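Local coordinates for methyltransferase domain-containing protein (Serratia marcescens, PDB 7CLF) that probably transfers a methyl group from S-adenosyl-L-methionine to a hydroxyl of its substrate, working as a dimeric O-methyltransferase, at residues Phe172-Ser177 and Leu239-Trp244; Met245-Ala250 and Ala273-Leu278; Thr253-Leu258 and Phe314-Phe319. One frame throughout, in Å; residues are numbered along the deposited sequence.

Contact 1: Phe172-Ser177 and Leu239-Trp244; sequences FLDIGS and LIHLGW. With SAH (S-adenosyl-L-homocysteine), chain D.
The imidazole of H241 meets D174 at its edge: ND1 donates to D174 OD1 over 2.9 Å, almost in the ring plane but reaching the oxygen from above the carboxylate, whose plane is turned 43° from the ring. One face of the imidazole has G243 N above it toward the rim, and its other nitrogen, NE2, bonds to S274 OG, so the ring is fixed at both nitrogens. With CG anti to the backbone N (chi1 174°), H241 lies alongside D174 and F172, and its CB sits at the edge of the F172 ring, 3.5 Å from CE1. D174 N lies over one face of that ring, while F172 CD1 touches L239 CG at 3.6 Å. The other carboxylate oxygen, D174 OD2, accepts from S177 OG at 2.6 Å. On the opposite side of the sheet I175 CD1 packs on I240 CG2 (3.7 Å) and I175 CG2 on L242 CD1. The backbones pair in parallel, L173 bonding to both L239 and H241, and I175 N to H241 O. Toward the C-terminal ends of the strands, a water donates to D174 OD1 and I175 O and accepts from G243 N. The amino group of S-adenosyl-L-homocysteine donates to G176 O and G243 O, each at 2.8 Å. These are neighbouring central strands of a Rossmann-like methyltransferase sheet, with the cofactor product at their C-terminal ends.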
loop_
_atom_site.group_PDB
_atom_site.type_symbol
_atom_site.label_atom_id
_atom_site.label_comp_id
_atom_site.label_asym_id
_atom_site.label_seq_id
_atom_site.Cartn_x
_atom_site.Cartn_y
_atom_site.Cartn_z
ATOM N N PHE A 172 2.267 40.459 -9.113
ATOM C CA PHE A 172 2.263 39.247 -8.304
ATOM C C PHE A 172 3.122 38.194 -8.980
ATOM O O PHE A 172 2.930 37.901 -10.163
ATOM C CB PHE A 172 0.833 38.725 -8.125
ATOM C CG PHE A 172 0.754 37.333 -7.566
ATOM C CD1 PHE A 172 1.118 37.077 -6.256
ATOM C CD2 PHE A 172 0.292 36.285 -8.344
ATOM C CE1 PHE A 172 1.023 35.787 -5.720
ATOM C CE2 PHE A 172 0.201 34.991 -7.824
ATOM C CZ PHE A 172 0.553 34.745 -6.510
ATOM N N LEU A 173 4.052 37.615 -8.232
ATOM C CA LEU A 173 4.874 36.517 -8.731
ATOM C C LEU A 173 4.545 35.249 -7.949
ATOM O O LEU A 173 4.567 35.257 -6.714
ATOM C CB LEU A 173 6.361 36.852 -8.608
ATOM C CG LEU A 173 7.428 35.795 -8.899
ATOM C CD1 LEU A 173 7.482 35.473 -10.377
ATOM C CD2 LEU A 173 8.797 36.278 -8.413
ATOM N N ASP A 174 4.255 34.166 -8.665
ATOM C CA ASP A 174 4.012 32.858 -8.055
ATOM C C ASP A 174 5.246 31.985 -8.279
ATOM O O ASP A 174 5.453 31.467 -9.381
ATOM C CB ASP A 174 2.764 32.202 -8.637
ATOM C CG ASP A 174 2.242 31.073 -7.756
ATOM O OD1 ASP A 174 2.752 30.940 -6.630
ATOM O OD2 ASP A 174 1.319 30.339 -8.176
ATOM N N ILE A 175 6.064 31.827 -7.239
ATOM C CA ILE A 175 7.279 31.020 -7.342
ATOM C C ILE A 175 6.896 29.562 -7.146
ATOM O O ILE A 175 6.309 29.209 -6.120
ATOM C CB ILE A 175 8.333 31.449 -6.308
ATOM C CG1 ILE A 175 8.871 32.859 -6.599
ATOM C CG2 ILE A 175 9.472 30.437 -6.280
ATOM C CD1 ILE A 175 9.907 33.341 -5.566
ATOM N N GLY A 176 7.230 28.715 -8.117
ATOM C CA GLY A 176 6.864 27.314 -8.029
ATOM C C GLY A 176 5.391 27.064 -8.265
ATOM O O GLY A 176 4.831 26.107 -7.715
ATOM N N SER A 177 4.755 27.896 -9.092
ATOM C CA SER A 177 3.313 27.852 -9.320
ATOM C C SER A 177 2.842 26.491 -9.810
ATOM O O SER A 177 1.683 26.129 -9.582
ATOM C CB SER A 177 2.937 28.951 -10.322
ATOM O OG SER A 177 1.533 29.128 -10.456
ATOM N N LEU A 239 3.802 41.484 -4.355
ATOM C CA LEU A 239 3.307 40.251 -3.708
ATOM C C LEU A 239 3.981 39.024 -4.337
ATOM O O LEU A 239 3.927 38.845 -5.533
ATOM C CB LEU A 239 1.787 40.121 -3.684
ATOM C CG LEU A 239 1.335 38.786 -3.103
ATOM C CD1 LEU A 239 1.833 38.631 -1.692
ATOM C CD2 LEU A 239 -0.155 38.595 -3.178
ATOM N N ILE A 240 4.605 38.221 -3.503
ATOM C CA ILE A 240 5.228 36.982 -3.951
ATOM C C ILE A 240 4.626 35.857 -3.129
ATOM O O ILE A 240 4.434 36.005 -1.918
ATOM C CB ILE A 240 6.764 37.029 -3.802
ATOM C CG1 ILE A 240 7.334 38.155 -4.670
ATOM C CG2 ILE A 240 7.411 35.710 -4.188
ATOM C CD1 ILE A 240 8.778 38.444 -4.389
ATOM N N HIS A 241 4.297 34.748 -3.794
ATOM C CA HIS A 241 3.724 33.571 -3.167
ATOM C C HIS A 241 4.598 32.369 -3.469
ATOM O O HIS A 241 5.235 32.288 -4.524
ATOM C CB HIS A 241 2.282 33.313 -3.669
ATOM C CG HIS A 241 1.662 32.042 -3.177
ATOM N ND1 HIS A 241 1.434 30.963 -4.003
ATOM C CD2 HIS A 241 1.138 31.709 -1.970
ATOM C CE1 HIS A 241 0.818 30.011 -3.321
ATOM N NE2 HIS A 241 0.624 30.441 -2.086
ATOM N N LEU A 242 4.614 31.440 -2.516
ATOM C CA LEU A 242 5.315 30.168 -2.625
ATOM C C LEU A 242 4.365 29.101 -2.098
ATOM O O LEU A 242 4.143 29.016 -0.888
ATOM C CB LEU A 242 6.617 30.210 -1.826
ATOM C CG LEU A 242 7.502 28.976 -1.865
ATOM C CD1 LEU A 242 8.105 28.842 -3.248
ATOM C CD2 LEU A 242 8.571 29.094 -0.799
ATOM N N GLY A 243 3.788 28.306 -2.991
ATOM C CA GLY A 243 2.801 27.333 -2.558
ATOM C C GLY A 243 3.259 25.892 -2.574
ATOM O O GLY A 243 3.606 25.345 -3.620
ATOM N N TRP A 244 3.235 25.261 -1.426
ATOM C CA TRP A 244 3.538 23.812 -1.354
ATOM C C TRP A 244 4.930 23.458 -1.879
ATOM O O TRP A 244 5.049 22.456 -2.503
ATOM C CB TRP A 244 2.413 23.010 -2.005
ATOM C CG TRP A 244 1.739 22.141 -0.997
ATOM C CD1 TRP A 244 1.728 22.314 0.351
ATOM C CD2 TRP A 244 1.029 20.921 -1.245
ATOM N NE1 TRP A 244 1.062 21.289 0.958
ATOM C CE2 TRP A 244 0.626 20.416 0.003
ATOM C CE3 TRP A 244 0.725 20.196 -2.392
ATOM C CZ2 TRP A 244 -0.088 19.232 0.124
ATOM C CZ3 TRP A 244 0.024 19.022 -2.275
ATOM C CH2 TRP A 244 -0.375 18.550 -1.033
HETATM N N SAH D . 2.495 25.901 -6.120
HETATM C CA SAH D . 1.721 24.753 -6.590
HETATM C CB SAH D . 2.616 23.532 -6.870
HETATM C CG SAH D . 3.472 22.952 -5.741
HETATM S SD SAH D . 4.538 21.577 -6.319
HETATM C C SAH D . 0.643 24.425 -5.565
HETATM O O SAH D . 0.468 25.154 -4.584
HETATM O OXT SAH D . -0.086 23.438 -5.706
HETATM C "C5'" SAH D . 6.079 22.487 -6.037
HETATM C "C4'" SAH D . 6.574 23.264 -7.258
HETATM O "O4'" SAH D . 7.780 23.939 -6.921
HETATM C "C3'" SAH D . 6.901 22.338 -8.416
HETATM O "O3'" SAH D . 6.162 22.708 -9.547
HETATM C "C2'" SAH D . 8.381 22.547 -8.671
HETATM O "O2'" SAH D . 8.705 22.574 -10.041
HETATM C "C1'" SAH D . 8.671 23.869 -8.002
HETATM N N9 SAH D . 10.065 23.935 -7.539
HETATM C C8 SAH D . 10.765 22.992 -6.833
HETATM N N7 SAH D . 12.022 23.455 -6.616
HETATM C C5 SAH D . 12.133 24.672 -7.182
HETATM C C6 SAH D . 13.187 25.571 -7.257
HETATM N N6 SAH D . 14.359 25.273 -6.694
HETATM N N1 SAH D . 13.005 26.769 -7.918
HETATM C C2 SAH D . 11.787 27.063 -8.485
HETATM N N3 SAH D . 10.734 26.159 -8.410
HETATM C C4 SAH D . 10.913 24.988 -7.766
HETATM O O HOH W 1 3.800 28.611 -5.651
#

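Contact 2: Met245-Ala250 and Ala273-Leu278; sequences MLHDYA and ASETPL. With SAH (S-adenosyl-L-homocysteine), chain D.
E275 and H247 carry the polar part: OE1 of the glutamate takes two weak bonds from H247, one from ND1 at 3.1 Å and one from the backbone N, while OE2 takes another weak one from L246 N. Ring and carboxylate planes stand 53° apart, with OE1 near the imidazole plane at its edge. The H247 ring reaches the glutamate because chi1 (66°) places CG between its own backbone N and carbonyl carbon. A water fills in on the other oxygen, donating to E275 OE2 over 2.5 Å and accepting from M245 N. H247 is the predicted proton acceptor of the O-methyltransferase active site, and E275, at the end of strand 270-275, probably steadies its imidazole, though through weak bonds; W244 meets the same ring edge-to-face. Apolar packing between the segments is light: L246 CD1 rests on A273 CB at 4.1 Å, with Y310 of helix 307-316 also against L246. Toward S-adenosyl-L-homocysteine, Y249 OH donates to adenine N7 at 2.6 Å, the base nitrogen lying in the plane of the phenol at its edge. M245 doubles over along its side chain, which brings SD to 3.7 Å from C4 and C5 of the adenine and CG to 3.3 Å from the ribose O4'.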
loop_
_atom_site.group_PDB
_atom_site.type_symbol
_atom_site.label_atom_id
_atom_site.label_comp_id
_atom_site.label_asym_id
_atom_site.label_seq_id
_atom_site.Cartn_x
_atom_site.Cartn_y
_atom_site.Cartn_z
ATOM N N MET A 245 5.925 24.302 -1.636
ATOM C CA MET A 245 7.288 23.993 -2.042
ATOM C C MET A 245 8.265 23.847 -0.884
ATOM O O MET A 245 9.213 23.071 -0.997
ATOM C CB MET A 245 7.830 25.062 -3.002
ATOM C CG MET A 245 8.905 24.519 -3.915
ATOM S SD MET A 245 10.178 25.741 -4.192
ATOM C CE MET A 245 10.551 26.046 -2.486
ATOM N N LEU A 246 8.057 24.559 0.223
ATOM C CA LEU A 246 9.000 24.492 1.330
ATOM C C LEU A 246 9.168 23.063 1.837
ATOM O O LEU A 246 10.286 22.635 2.148
ATOM C CB LEU A 246 8.550 25.431 2.449
ATOM C CG LEU A 246 8.738 26.908 2.069
ATOM C CD1 LEU A 246 8.360 27.836 3.207
ATOM C CD2 LEU A 246 10.178 27.150 1.650
ATOM N N HIS A 247 8.074 22.298 1.894
ATOM C CA HIS A 247 8.125 20.941 2.430
ATOM C C HIS A 247 8.894 19.979 1.537
ATOM O O HIS A 247 9.131 18.841 1.945
ATOM C CB HIS A 247 6.708 20.409 2.649
ATOM C CG HIS A 247 5.932 20.210 1.386
ATOM N ND1 HIS A 247 4.770 20.898 1.115
ATOM C CD2 HIS A 247 6.149 19.409 0.318
ATOM C CE1 HIS A 247 4.304 20.526 -0.064
ATOM N NE2 HIS A 247 5.121 19.622 -0.568
ATOM N N ASP A 248 9.248 20.381 0.322
ATOM C CA ASP A 248 10.030 19.518 -0.543
ATOM C C ASP A 248 11.524 19.617 -0.253
ATOM O O ASP A 248 12.319 19.000 -0.968
ATOM C CB ASP A 248 9.748 19.850 -2.012
ATOM C CG ASP A 248 8.356 19.422 -2.450
ATOM O OD1 ASP A 248 7.967 18.281 -2.147
ATOM O OD2 ASP A 248 7.643 20.233 -3.081
ATOM N N TYR A 249 11.917 20.347 0.793
ATOM C CA TYR A 249 13.327 20.583 1.075
ATOM C C TYR A 249 13.598 20.582 2.569
ATOM O O TYR A 249 12.720 20.855 3.392
ATOM C CB TYR A 249 13.810 21.918 0.479
ATOM C CG TYR A 249 13.766 21.951 -1.020
ATOM C CD1 TYR A 249 14.707 21.271 -1.768
ATOM C CD2 TYR A 249 12.774 22.657 -1.695
ATOM C CE1 TYR A 249 14.676 21.298 -3.148
ATOM C CE2 TYR A 249 12.725 22.678 -3.079
ATOM C CZ TYR A 249 13.691 22.006 -3.800
ATOM O OH TYR A 249 13.679 22.027 -5.175
ATOM N N ALA A 250 14.862 20.312 2.901
ATOM C CA ALA A 250 15.292 20.272 4.283
ATOM C C ALA A 250 15.141 21.649 4.922
ATOM O O ALA A 250 15.202 22.668 4.232
ATOM C CB ALA A 250 16.746 19.806 4.376
ATOM N N ALA A 273 3.784 32.297 2.037
ATOM C CA ALA A 273 3.969 30.881 1.774
ATOM C C ALA A 273 2.737 30.129 2.272
ATOM O O ALA A 273 2.177 30.461 3.322
ATOM C CB ALA A 273 5.254 30.353 2.431
ATOM N N SER A 274 2.287 29.148 1.493
ATOM C CA SER A 274 1.148 28.323 1.861
ATOM C C SER A 274 1.595 26.870 1.961
ATOM O O SER A 274 2.206 26.331 1.033
ATOM C CB SER A 274 -0.016 28.469 0.868
ATOM O OG SER A 274 0.335 28.154 -0.459
ATOM N N GLU A 275 1.296 26.251 3.094
ATOM C CA GLU A 275 1.705 24.886 3.371
ATOM C C GLU A 275 0.556 24.183 4.079
ATOM O O GLU A 275 -0.464 24.794 4.404
ATOM C CB GLU A 275 2.990 24.861 4.214
ATOM C CG GLU A 275 4.202 25.432 3.501
ATOM C CD GLU A 275 4.875 24.402 2.611
ATOM O OE1 GLU A 275 5.144 23.285 3.095
ATOM O OE2 GLU A 275 5.127 24.693 1.431
ATOM N N THR A 276 0.714 22.879 4.304
ATOM C CA THR A 276 -0.248 22.091 5.083
ATOM C C THR A 276 0.508 21.584 6.298
ATOM O O THR A 276 1.044 20.465 6.283
ATOM C CB THR A 276 -0.851 20.932 4.288
ATOM O OG1 THR A 276 0.192 20.085 3.788
ATOM C CG2 THR A 276 -1.692 21.444 3.137
ATOM N N PRO A 277 0.584 22.372 7.363
ATOM C CA PRO A 277 1.509 22.070 8.450
ATOM C C PRO A 277 0.984 20.992 9.387
ATOM O O PRO A 277 -0.209 20.693 9.440
ATOM C CB PRO A 277 1.627 23.411 9.180
ATOM C CG PRO A 277 0.313 24.078 8.939
ATOM C CD PRO A 277 -0.170 23.617 7.597
ATOM N N LEU A 278 1.912 20.412 10.145
ATOM C CA LEU A 278 1.491 19.581 11.263
ATOM C C LEU A 278 0.822 20.454 12.323
ATOM O O LEU A 278 1.061 21.665 12.407
ATOM C CB LEU A 278 2.683 18.837 11.868
ATOM C CG LEU A 278 3.397 17.841 10.957
ATOM C CD1 LEU A 278 4.745 17.542 11.564
ATOM C CD2 LEU A 278 2.576 16.566 10.808
HETATM N N SAH D . 2.495 25.901 -6.120
HETATM C CA SAH D . 1.721 24.753 -6.590
HETATM C CB SAH D . 2.616 23.532 -6.870
HETATM C CG SAH D . 3.472 22.952 -5.741
HETATM S SD SAH D . 4.538 21.577 -6.319
HETATM C C SAH D . 0.643 24.425 -5.565
HETATM O O SAH D . 0.468 25.154 -4.584
HETATM O OXT SAH D . -0.086 23.438 -5.706
HETATM C "C5'" SAH D . 6.079 22.487 -6.037
HETATM C "C4'" SAH D . 6.574 23.264 -7.258
HETATM O "O4'" SAH D . 7.780 23.939 -6.921
HETATM C "C3'" SAH D . 6.901 22.338 -8.416
HETATM O "O3'" SAH D . 6.162 22.708 -9.547
HETATM C "C2'" SAH D . 8.381 22.547 -8.671
HETATM O "O2'" SAH D . 8.705 22.574 -10.041
HETATM C "C1'" SAH D . 8.671 23.869 -8.002
HETATM N N9 SAH D . 10.065 23.935 -7.539
HETATM C C8 SAH D . 10.765 22.992 -6.833
HETATM N N7 SAH D . 12.022 23.455 -6.616
HETATM C C5 SAH D . 12.133 24.672 -7.182
HETATM C C6 SAH D . 13.187 25.571 -7.257
HETATM N N6 SAH D . 14.359 25.273 -6.694
HETATM N N1 SAH D . 13.005 26.769 -7.918
HETATM C C2 SAH D . 11.787 27.063 -8.485
HETATM N N3 SAH D . 10.734 26.159 -8.410
HETATM C C4 SAH D . 10.913 24.988 -7.766
HETATM O O HOH W 2 5.852 26.652 0.000
#

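Contact 3: Thr253-Leu258 and Phe314-Phe319; sequences TQLTIL and FRLAGF
L258 touches A317 most closely, CB to CB at 3.5 Å, tighter than usual for two carbons, and brings the two backbones together at this point. Its branches reach past that methyl: CD1 and CD2 lie against F314, each 3.9 Å from a ring carbon, CD1 and CE1 respectively, with the two side chains crossing at about a right angle. The L258 carbonyl turns the other way, and its O lies 3.6 Å from F319 CE2. One helical turn earlier, L255 CD2 meets L316 CG at 3.7 Å and L316 CD2 at a like distance, again nearly at right angles. L316 extends to it with CG anti to the backbone N (chi1 175°). No hydrogen bond crosses between the segments; the contact is mainly apolar, shading from buried L258 to exposed L316.

Helix 251-264 thus packs against the C-terminal end of helix 307-316, two helices of the Rossmann-like methyltransferase domain. The second of them finishes in a Schellman motif. G318 takes up a positive phi of 113°, its N bonds to R315 O and weakly to F314 O, and F319 N closes back on F314 O at 3.0 Å. That ending brings the F319 ring to the L258 carbonyl, with F314 O in the plane of the ring at its edge. Further out, F271 of strand 270-275 meets the rings of both F314 and F319 and the side chain of L258. Y262, from the later part of helix 251-264, adds an edge-to-face contact to F319.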
loop_
_atom_site.group_PDB
_atom_site.type_symbol
_atom_site.label_atom_id
_atom_site.label_comp_id
_atom_site.label_asym_id
_atom_site.label_seq_id
_atom_site.Cartn_x
_atom_site.Cartn_y
_atom_site.Cartn_z
ATOM N N THR A 253 17.653 24.169 3.850
ATOM C CA THR A 253 17.412 24.713 2.517
ATOM C C THR A 253 16.247 25.698 2.518
ATOM O O THR A 253 16.283 26.710 1.807
ATOM C CB THR A 253 17.140 23.578 1.533
ATOM O OG1 THR A 253 18.129 22.559 1.702
ATOM C CG2 THR A 253 17.181 24.083 0.103
ATOM N N GLN A 254 15.201 25.418 3.306
ATOM C CA GLN A 254 14.087 26.352 3.424
ATOM C C GLN A 254 14.554 27.727 3.885
ATOM O O GLN A 254 13.987 28.741 3.471
ATOM C CB GLN A 254 13.032 25.800 4.380
ATOM C CG GLN A 254 12.348 24.536 3.881
ATOM C CD GLN A 254 11.334 24.007 4.868
ATOM O OE1 GLN A 254 10.800 24.761 5.676
ATOM N NE2 GLN A 254 11.073 22.703 4.821
ATOM N N LEU A 255 15.588 27.790 4.728
ATOM C CA LEU A 255 16.121 29.096 5.115
ATOM C C LEU A 255 16.834 29.772 3.948
ATOM O O LEU A 255 16.742 30.988 3.777
ATOM C CB LEU A 255 17.067 28.956 6.306
ATOM C CG LEU A 255 16.355 28.542 7.586
ATOM C CD1 LEU A 255 17.347 27.935 8.576
ATOM C CD2 LEU A 255 15.630 29.725 8.182
ATOM N N THR A 256 17.546 28.995 3.137
ATOM C CA THR A 256 18.223 29.533 1.960
ATOM C C THR A 256 17.221 30.049 0.934
ATOM O O THR A 256 17.443 31.088 0.293
ATOM C CB THR A 256 19.096 28.436 1.355
ATOM O OG1 THR A 256 20.073 28.030 2.321
ATOM C CG2 THR A 256 19.764 28.904 0.082
ATOM N N ILE A 257 16.122 29.317 0.763
ATOM C CA ILE A 257 15.037 29.736 -0.120
ATOM C C ILE A 257 14.405 31.023 0.390
ATOM O O ILE A 257 14.139 31.957 -0.373
ATOM C CB ILE A 257 13.992 28.607 -0.225
ATOM C CG1 ILE A 257 14.585 27.417 -0.987
ATOM C CG2 ILE A 257 12.686 29.127 -0.829
ATOM C CD1 ILE A 257 13.944 26.080 -0.649
ATOM N N LEU A 258 14.138 31.086 1.689
ATOM C CA LEU A 258 13.467 32.259 2.226
ATOM C C LEU A 258 14.384 33.475 2.239
ATOM O O LEU A 258 13.905 34.607 2.113
ATOM C CB LEU A 258 12.943 31.956 3.625
ATOM C CG LEU A 258 11.744 31.003 3.704
ATOM C CD1 LEU A 258 11.481 30.600 5.156
ATOM C CD2 LEU A 258 10.522 31.659 3.091
ATOM N N PHE A 314 10.593 32.216 8.880
ATOM C CA PHE A 314 10.399 33.543 8.291
ATOM C C PHE A 314 11.209 34.600 9.031
ATOM O O PHE A 314 11.786 35.501 8.412
ATOM C CB PHE A 314 8.920 33.945 8.325
ATOM C CG PHE A 314 8.128 33.523 7.121
ATOM C CD1 PHE A 314 8.245 32.246 6.604
ATOM C CD2 PHE A 314 7.226 34.400 6.535
ATOM C CE1 PHE A 314 7.486 31.848 5.515
ATOM C CE2 PHE A 314 6.468 34.014 5.436
ATOM C CZ PHE A 314 6.598 32.729 4.930
ATOM N N ARG A 315 11.227 34.534 10.362
ATOM C CA ARG A 315 11.951 35.548 11.121
ATOM C C ARG A 315 13.456 35.388 10.965
ATOM O O ARG A 315 14.169 36.379 10.803
ATOM C CB ARG A 315 11.540 35.500 12.592
ATOM C CG ARG A 315 10.272 36.271 12.867
ATOM C CD ARG A 315 10.063 36.491 14.348
ATOM N NE ARG A 315 9.444 35.333 14.983
ATOM C CZ ARG A 315 8.138 35.078 14.964
ATOM N NH1 ARG A 315 7.305 35.897 14.333
ATOM N NH2 ARG A 315 7.664 33.999 15.581
ATOM N N LEU A 316 13.953 34.150 10.976
ATOM C CA LEU A 316 15.382 33.923 10.795
ATOM C C LEU A 316 15.833 34.349 9.404
ATOM O O LEU A 316 16.987 34.766 9.215
ATOM C CB LEU A 316 15.708 32.450 11.046
ATOM C CG LEU A 316 17.126 31.900 10.811
ATOM C CD1 LEU A 316 18.203 32.851 11.349
ATOM C CD2 LEU A 316 17.285 30.524 11.433
ATOM N N ALA A 317 14.935 34.284 8.425
ATOM C CA ALA A 317 15.255 34.696 7.069
ATOM C C ALA A 317 15.216 36.204 6.885
ATOM O O ALA A 317 15.672 36.688 5.848
ATOM C CB ALA A 317 14.292 34.031 6.089
ATOM N N GLY A 318 14.684 36.953 7.852
ATOM C CA GLY A 318 14.730 38.403 7.822
ATOM C C GLY A 318 13.395 39.096 7.643
ATOM O O GLY A 318 13.373 40.326 7.515
ATOM N N PHE A 319 12.285 38.366 7.641
ATOM C CA PHE A 319 10.990 38.974 7.370
ATOM C C PHE A 319 10.474 39.742 8.580
ATOM O O PHE A 319 10.663 39.329 9.730
ATOM C CB PHE A 319 9.980 37.907 6.940
ATOM C CG PHE A 319 10.179 37.431 5.530
ATOM C CD1 PHE A 319 9.642 38.140 4.464
ATOM C CD2 PHE A 319 10.921 36.300 5.262
ATOM C CE1 PHE A 319 9.833 37.714 3.160
ATOM C CE2 PHE A 319 11.117 35.871 3.964
ATOM C CZ PHE A 319 10.570 36.582 2.909
#

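In the fold
Contacts 1 and 2 are both buried and share the mixed sheet, since strands 239-243 and 270-275 are neighbours in it; the centre of contact 3 lies farther out, about 23 Å from the centre of the chain, and its residues run from buried to exposed. The first two are joined by a probable hydrogen bond from W244 N to S274 O, and both touch the bound cofactor product. Contact 1 is held chiefly by regular strand pairing, contact 2 by weak bonds and a water around one carboxylate, contact 3 almost wholly by apolar side chains. Helix 251-264 reaches both through I257, on L242 and Y249; helix 307-316 reaches contact 2 through F314 on A273.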